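PDB 6I05: endolytic peptidoglycan transglycosylase RlpA from Pseudomonas aeruginosa, which cleaves peptidoglycan as a lytic transglycosylase with a strong preference for naked glycan strands that lack stem peptides. Local coordinates for residues L4-G9 against D63-A68; K23-G26 against P31-I34; V37-N40 against H45-R48. One frame throughout, in Å; residues are numbered along the deposited sequence. Where two conformers were deposited one is given.

Contact 1. Residues L4-G9 against D63-A68; sequences LYLQVG and DSIRVA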
loop_
_atom_site.group_PDB
_atom_site.type_symbol
_atom_site.label_atom_id
_atom_site.label_comp_id
_atom_site.label_asym_id
_atom_site.label_seq_id
_atom_site.Cartn_x
_atom_site.Cartn_y
_atom_site.Cartn_z
ATOM N N LEU A 4 0.934 -11.194 -5.601
ATOM C CA LEU A 4 0.280 -9.985 -6.078
ATOM C C LEU A 4 0.501 -8.850 -5.083
ATOM O O LEU A 4 0.592 -9.077 -3.874
ATOM C CB LEU A 4 -1.212 -10.261 -6.247
ATOM C CG LEU A 4 -1.499 -11.364 -7.266
ATOM C CD1 LEU A 4 -2.963 -11.763 -7.212
ATOM C CD2 LEU A 4 -1.121 -10.914 -8.669
ATOM N N TYR A 5 0.561 -7.616 -5.588
ATOM C CA TYR A 5 0.855 -6.468 -4.741
ATOM C C TYR A 5 -0.143 -5.352 -4.993
ATOM O O TYR A 5 -0.593 -5.146 -6.123
ATOM C CB TYR A 5 2.260 -5.930 -5.006
ATOM C CG TYR A 5 3.354 -6.875 -4.583
ATOM C CD1 TYR A 5 3.783 -7.889 -5.421
ATOM C CD2 TYR A 5 3.965 -6.745 -3.346
ATOM C CE1 TYR A 5 4.796 -8.757 -5.037
ATOM C CE2 TYR A 5 4.972 -7.603 -2.947
ATOM C CZ TYR A 5 5.385 -8.606 -3.794
ATOM O OH TYR A 5 6.394 -9.447 -3.396
ATOM N N LEU A 6 -0.466 -4.622 -3.928
ATOM C CA LEU A 6 -1.298 -3.429 -4.001
ATOM C C LEU A 6 -0.473 -2.222 -3.585
ATOM O O LEU A 6 0.432 -2.329 -2.752
ATOM C CB LEU A 6 -2.500 -3.525 -3.053
ATOM C CG LEU A 6 -3.588 -4.529 -3.418
ATOM C CD1 LEU A 6 -4.543 -4.722 -2.252
ATOM C CD2 LEU A 6 -4.332 -4.057 -4.662
ATOM N N GLN A 7 -0.790 -1.072 -4.175
ATOM C CA GLN A 7 -0.292 0.216 -3.710
ATOM C C GLN A 7 -1.478 1.011 -3.187
ATOM O O GLN A 7 -2.534 1.056 -3.827
ATOM C CB GLN A 7 0.416 0.988 -4.822
ATOM C CG GLN A 7 0.920 2.357 -4.386
ATOM C CD GLN A 7 1.951 2.911 -5.341
ATOM O OE1 GLN A 7 2.926 2.237 -5.675
ATOM N NE2 GLN A 7 1.736 4.139 -5.800
ATOM N N VAL A 8 -1.309 1.620 -2.016
ATOM C CA VAL A 8 -2.399 2.315 -1.353
ATOM C C VAL A 8 -2.211 3.831 -1.341
ATOM O O VAL A 8 -3.201 4.568 -1.266
ATOM C CB VAL A 8 -2.624 1.766 0.073
ATOM C CG1 VAL A 8 -3.871 2.363 0.712
ATOM C CG2 VAL A 8 -2.722 0.241 0.036
ATOM N N GLY A 9 -0.979 4.315 -1.412
ATOM C CA GLY A 9 -0.722 5.737 -1.495
ATOM C C GLY A 9 0.726 5.957 -1.856
ATOM O O GLY A 9 1.545 5.035 -1.839
ATOM N N ASP A 63 -11.321 -4.229 -0.495
ATOM C CA ASP A 63 -12.540 -3.899 0.239
ATOM C C ASP A 63 -12.220 -3.432 1.654
ATOM O O ASP A 63 -12.755 -2.419 2.117
ATOM C CB ASP A 63 -13.464 -5.118 0.310
ATOM C CG ASP A 63 -14.021 -5.538 -1.043
ATOM O OD1 ASP A 63 -13.875 -4.806 -2.046
ATOM O OD2 ASP A 63 -14.622 -6.637 -1.090
ATOM N N SER A 64 -11.347 -4.158 2.362
ATOM C CA SER A 64 -11.031 -3.798 3.744
ATOM C C SER A 64 -10.376 -2.427 3.825
ATOM O O SER A 64 -10.634 -1.651 4.758
ATOM C CB SER A 64 -10.111 -4.851 4.352
ATOM O OG SER A 64 -10.752 -6.106 4.399
ATOM N N ILE A 65 -9.517 -2.110 2.857
ATOM C CA ILE A 65 -8.854 -0.811 2.842
ATOM C C ILE A 65 -9.871 0.304 2.623
ATOM O O ILE A 65 -9.805 1.363 3.265
ATOM C CB ILE A 65 -7.737 -0.812 1.782
ATOM C CG1 ILE A 65 -6.604 -1.747 2.222
ATOM C CG2 ILE A 65 -7.248 0.600 1.508
ATOM C CD1 ILE A 65 -5.674 -2.179 1.095
ATOM N N ARG A 66 -10.841 0.078 1.732
ATOM C CA ARG A 66 -11.876 1.079 1.505
ATOM C C ARG A 66 -12.783 1.243 2.722
ATOM O O ARG A 66 -13.151 2.369 3.072
ATOM C CB ARG A 66 -12.681 0.755 0.243
ATOM C CG ARG A 66 -11.882 0.899 -1.047
ATOM C CD ARG A 66 -12.792 1.014 -2.256
ATOM N NE ARG A 66 -12.041 1.379 -3.458
ATOM C CZ ARG A 66 -11.538 0.502 -4.321
ATOM N NH1 ARG A 66 -11.709 -0.801 -4.128
ATOM N NH2 ARG A 66 -10.867 0.931 -5.386
ATOM N N VAL A 67 -13.145 0.140 3.390
ATOM C CA VAL A 67 -13.944 0.236 4.615
ATOM C C VAL A 67 -13.237 1.106 5.642
ATOM O O VAL A 67 -13.866 1.920 6.326
ATOM C CB VAL A 67 -14.259 -1.161 5.183
ATOM C CG1 VAL A 67 -14.826 -1.071 6.614
ATOM C CG2 VAL A 67 -15.224 -1.893 4.288
ATOM N N ALA A 68 -11.918 0.949 5.759
ATOM C CA ALA A 68 -11.122 1.714 6.706
ATOM C C ALA A 68 -10.850 3.134 6.239
ATOM O O ALA A 68 -10.235 3.905 6.983
ATOM C CB ALA A 68 -9.797 0.993 6.962
#
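V8 and L6 of strand 4-11 meet I65 from the last turn of helix 55-67 in the buried layer between sheet and helix of an RNP-like β-α-β-β-α-β domain, the fold of SPOR domains. The contact is purely apolar. I65 reaches V8 with both arms of its branched side chain: I65 CG2 lies 3.9 Å from V8 CG1, while on the long branch I65 CD1 lies 4.0 Å from V8 CG2. With its CG2 trans to the backbone N and its CG1 trans to the carbonyl carbon (chi1 -69°), I65 turns each branch to a different methyl of V8, the two side chains running at a slant to each other. L6, two residues back on the same face of the strand, lies farther off.

In the next shell, L49 of the neighbouring strand 42-52 packs on both V8 and I65, and P73 adds to the surroundings of I65. L6 also touches V58, T61 and Q62 of the same helix. Backbone hydrogen bonds of L6 to L49 and of V8 to V47 fix the strand in the sheet. More loosely than the valine pairs, the two methyls L6 CD1 and I65 CD1 stand 4.4 Å apart.

Contact 2. Residues K23-G26 against P31-I34; sequences KLSG and PVFI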
loop_
_atom_site.group_PDB
_atom_site.type_symbol
_atom_site.label_atom_id
_atom_site.label_comp_id
_atom_site.label_asym_id
_atom_site.label_seq_id
_atom_site.Cartn_x
_atom_site.Cartn_y
_atom_site.Cartn_z
ATOM N N LYS A 23 -1.194 2.239 9.819
ATOM C CA LYS A 23 -2.640 2.033 9.823
ATOM C C LYS A 23 -3.027 0.788 9.033
ATOM O O LYS A 23 -3.923 0.039 9.439
ATOM C CB LYS A 23 -3.351 3.267 9.265
ATOM C CG LYS A 23 -3.239 4.502 10.150
ATOM C CD LYS A 23 -4.001 5.670 9.557
ATOM C CE LYS A 23 -4.016 6.860 10.500
ATOM N NZ LYS A 23 -4.450 8.103 9.799
ATOM N N LEU A 24 -2.373 0.554 7.893
ATOM C CA LEU A 24 -2.707 -0.615 7.087
ATOM C C LEU A 24 -2.431 -1.912 7.829
ATOM O O LEU A 24 -3.140 -2.905 7.629
ATOM C CB LEU A 24 -1.937 -0.589 5.770
ATOM C CG LEU A 24 -2.457 0.396 4.724
ATOM C CD1 LEU A 24 -1.421 0.608 3.627
ATOM C CD2 LEU A 24 -3.769 -0.106 4.144
ATOM N N SER A 25 -1.412 -1.927 8.686
ATOM C CA SER A 25 -1.133 -3.126 9.462
ATOM C C SER A 25 -2.304 -3.524 10.350
ATOM O O SER A 25 -2.415 -4.695 10.723
ATOM C CB SER A 25 0.146 -2.931 10.278
ATOM O OG SER A 25 1.265 -2.807 9.411
ATOM N N GLY A 26 -3.189 -2.588 10.680
ATOM C CA GLY A 26 -4.370 -2.920 11.447
ATOM C C GLY A 26 -5.535 -3.450 10.650
ATOM O O GLY A 26 -6.538 -3.867 11.234
ATOM N N PRO A 31 2.094 -8.424 4.396
ATOM C CA PRO A 31 3.187 -7.491 4.695
ATOM C C PRO A 31 2.909 -6.137 4.068
ATOM O O PRO A 31 2.448 -6.047 2.934
ATOM C CB PRO A 31 4.410 -8.155 4.045
ATOM C CG PRO A 31 4.051 -9.594 3.931
ATOM C CD PRO A 31 2.575 -9.612 3.667
ATOM N N VAL A 32 3.197 -5.082 4.818
ATOM C CA VAL A 32 3.054 -3.708 4.353
ATOM C C VAL A 32 4.443 -3.091 4.353
ATOM O O VAL A 32 5.204 -3.267 5.311
ATOM C CB VAL A 32 2.107 -2.901 5.268
ATOM C CG1 VAL A 32 1.842 -1.526 4.687
ATOM C CG2 VAL A 32 0.795 -3.647 5.500
ATOM N N PHE A 33 4.789 -2.381 3.282
ATOM C CA PHE A 33 6.139 -1.857 3.167
ATOM C C PHE A 33 6.108 -0.567 2.369
ATOM O O PHE A 33 5.145 -0.274 1.658
ATOM C CB PHE A 33 7.093 -2.885 2.537
ATOM C CG PHE A 33 6.691 -3.338 1.161
ATOM C CD1 PHE A 33 5.789 -4.377 0.981
ATOM C CD2 PHE A 33 7.241 -2.730 0.037
ATOM C CE1 PHE A 33 5.445 -4.795 -0.300
ATOM C CE2 PHE A 33 6.899 -3.144 -1.234
ATOM C CZ PHE A 33 5.999 -4.178 -1.404
ATOM N N ILE A 34 7.186 0.192 2.481
ATOM C CA ILE A 34 7.361 1.425 1.727
ATOM C C ILE A 34 8.461 1.197 0.707
ATOM O O ILE A 34 9.534 0.687 1.047
ATOM C CB ILE A 34 7.694 2.606 2.653
ATOM C CG1 ILE A 34 6.506 2.869 3.584
ATOM C CG2 ILE A 34 8.026 3.857 1.833
ATOM C CD1 ILE A 34 6.834 3.747 4.769
#
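L24, near the C-terminal end of helix 14-25, lies against V32 at the start of strand 32-39, and its side chain crosses that of the valine at about a right angle. Its first atom already makes contact: L24 CB rests against the fork of V32, 4.0 Å from V32 CG1 and 4.1 Å from V32 CG2. Beyond CB the chain turns away from its own carbonyl carbon (chi1 -76°), which carries CG inward between helix and sheet. There it divides. L24 CD1 stays with the valine, 4.0 Å from V32 CG1, and also meets V47 of strand 42-52 and V8 of strand 4-11. CD2 turns to I65 of helix 55-67, and L70 touches the leucine from a loop.

The other methyl of the valine also meets S25, which is exposed. V32 CG2 lies 4.0 Å from S25 OG, a van der Waals contact of methyl with hydroxyl; S25 OG is hydrogen-bonded to the backbone oxygen of K21, one turn earlier in the helix. V32 also touches the K21 side chain.

A short connection leads from helix 14-25 into strand 32-39. Because strand 42-52 lies between strands 4-11 and 32-39, this is the helix-to-strand step of a split β-α-β unit, as in RNP-like folds.

Contact 3. Residues V37-N40 against H45-R48; sequences VVRN and HRVR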
loop_
_atom_site.group_PDB
_atom_site.type_symbol
_atom_site.label_atom_id
_atom_site.label_comp_id
_atom_site.label_asym_id
_atom_site.label_seq_id
_atom_site.Cartn_x
_atom_site.Cartn_y
_atom_site.Cartn_z
ATOM N N VAL A 37 11.390 5.849 -4.215
ATOM C CA VAL A 37 12.091 5.994 -5.484
ATOM C C VAL A 37 12.247 7.471 -5.815
ATOM O O VAL A 37 11.537 8.328 -5.285
ATOM C CB VAL A 37 11.357 5.264 -6.632
ATOM C CG1 VAL A 37 11.376 3.748 -6.412
ATOM C CG2 VAL A 37 9.924 5.774 -6.762
ATOM N N VAL A 38 13.179 7.765 -6.717
ATOM C CA VAL A 38 13.327 9.118 -7.244
ATOM C C VAL A 38 12.376 9.273 -8.421
ATOM O O VAL A 38 12.416 8.485 -9.371
ATOM C CB VAL A 38 14.773 9.406 -7.674
ATOM C CG1 VAL A 38 14.878 10.839 -8.194
ATOM C CG2 VAL A 38 15.729 9.211 -6.517
ATOM N N ARG A 39 11.508 10.278 -8.352
ATOM C CA ARG A 39 10.615 10.619 -9.450
ATOM C C ARG A 39 10.527 12.131 -9.522
ATOM O O ARG A 39 10.289 12.785 -8.503
ATOM C CB ARG A 39 9.207 10.058 -9.212
ATOM C CG ARG A 39 9.102 8.545 -9.207
ATOM C CD ARG A 39 9.100 7.983 -10.616
ATOM N NE ARG A 39 8.848 6.543 -10.643
ATOM C CZ ARG A 39 9.770 5.612 -10.413
ATOM N NH1 ARG A 39 11.016 5.962 -10.118
ATOM N NH2 ARG A 39 9.444 4.326 -10.470
ATOM N N ASN A 40 10.726 12.682 -10.717
ATOM C CA ASN A 40 10.546 14.117 -10.931
ATOM C C ASN A 40 11.387 14.943 -9.964
ATOM O O ASN A 40 10.930 15.939 -9.404
ATOM C CB ASN A 40 9.067 14.501 -10.862
ATOM C CG ASN A 40 8.276 13.908 -11.995
ATOM O OD1 ASN A 40 8.750 13.880 -13.125
ATOM N ND2 ASN A 40 7.077 13.404 -11.701
ATOM N N HIS A 45 7.509 8.196 -1.803
ATOM C CA HIS A 45 7.410 7.079 -0.864
ATOM C C HIS A 45 6.100 6.346 -1.130
ATOM O O HIS A 45 5.027 6.832 -0.762
ATOM C CB HIS A 45 7.437 7.593 0.575
ATOM C CG HIS A 45 8.656 8.388 0.902
ATOM N ND1 HIS A 45 9.885 7.802 1.118
ATOM C CD2 HIS A 45 8.839 9.719 1.055
ATOM C CE1 HIS A 45 10.774 8.740 1.388
ATOM N NE2 HIS A 45 10.167 9.912 1.348
ATOM N N ARG A 46 6.184 5.177 -1.755
ATOM C CA ARG A 46 5.006 4.409 -2.146
ATOM C C ARG A 46 4.697 3.370 -1.084
ATOM O O ARG A 46 5.578 2.605 -0.687
ATOM C CB ARG A 46 5.246 3.727 -3.492
ATOM C CG ARG A 46 5.697 4.759 -4.524
ATOM C CD ARG A 46 6.238 4.207 -5.805
ATOM N NE ARG A 46 7.309 3.240 -5.614
ATOM C CZ ARG A 46 7.819 2.549 -6.619
ATOM N NH1 ARG A 46 7.367 2.770 -7.848
ATOM N NH2 ARG A 46 8.745 1.634 -6.403
ATOM N N VAL A 47 3.454 3.343 -0.624
ATOM C CA VAL A 47 3.037 2.413 0.418
ATOM C C VAL A 47 2.350 1.236 -0.253
ATOM O O VAL A 47 1.333 1.409 -0.938
ATOM C CB VAL A 47 2.120 3.090 1.445
ATOM C CG1 VAL A 47 1.723 2.099 2.530
ATOM C CG2 VAL A 47 2.811 4.306 2.055
ATOM N N ARG A 48 2.909 0.043 -0.074
ATOM C CA ARG A 48 2.494 -1.146 -0.794
ATOM C C ARG A 48 2.264 -2.294 0.173
ATOM O O ARG A 48 2.694 -2.267 1.330
ATOM C CB ARG A 48 3.552 -1.544 -1.826
ATOM C CG ARG A 48 3.665 -0.525 -2.930
ATOM C CD ARG A 48 4.722 -0.867 -3.940
ATOM N NE ARG A 48 4.566 0.017 -5.089
ATOM C CZ ARG A 48 5.181 -0.138 -6.252
ATOM N NH1 ARG A 48 6.042 -1.128 -6.430
ATOM N NH2 ARG A 48 4.922 0.710 -7.236
#
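V37 lies over the guanidinium of R46, joining the two strands of the hairpin 32-39/42-52 on the sheet face turned away from the helices. Van der Waals contact dominates. V37 CG1 sits 3.3 Å above the R46 guanidinium plane, toward its rim, and comes 3.4 Å from R46 NH2; V37 CG2 packs 3.8 Å from R46 NE. The arginine is bent at chi3 (-53°), which turns its guanidinium face to V37. The same CG2 also lies over a face of the R39 guanidinium, and V37 thus touches both groups.

On the opposite face of the R46 guanidinium, R48 NH2 lies 3.2 Å above the plane, offset toward the rim, so the R46 guanidinium lies between V37 and R48.

Hydrogen bonds set the heads in place. R39 curls back at chi2, and R39 NH1 reaches V38 O at 3.0 Å, in the guanidinium plane but well above the carbonyl plane. R46 NH2 is bonded to S35 OG on the partner strand, and R48 NE to Q7 OE1 on strand 4-11.

As for charge, R39 NH2 and R46 NH1 are 3.7 Å apart, with guanidinium planes 74° from each other. The acceptors just named are neutral, so three closely grouped arginines probably give this part of the sheet face a positive character, rich in N-H donors; whether it meets the denuded glycan is not settled by the contact.

How the contacts relate
From the N terminus, strand 4-11 opens contact 1, whose loop closes only when helix 55-67 returns at 63-68; contacts 2 and 3 both fall within that span. Contact 2 comes first, joining the end of helix 14-25 to the strand that follows, and contact 3 then closes the hairpin; these two are in series and share strand 32-39. Contacts 1 and 2 touch through L24, V8 and I65, their centres about 10 Å apart, and bring both helices against the sheet. Contact 3, its centre about 17 Å from that of contact 1, lies across the chain's centre on the far face, linked through strand 42-52, whose backbone bonds join 4-9 and 31-34.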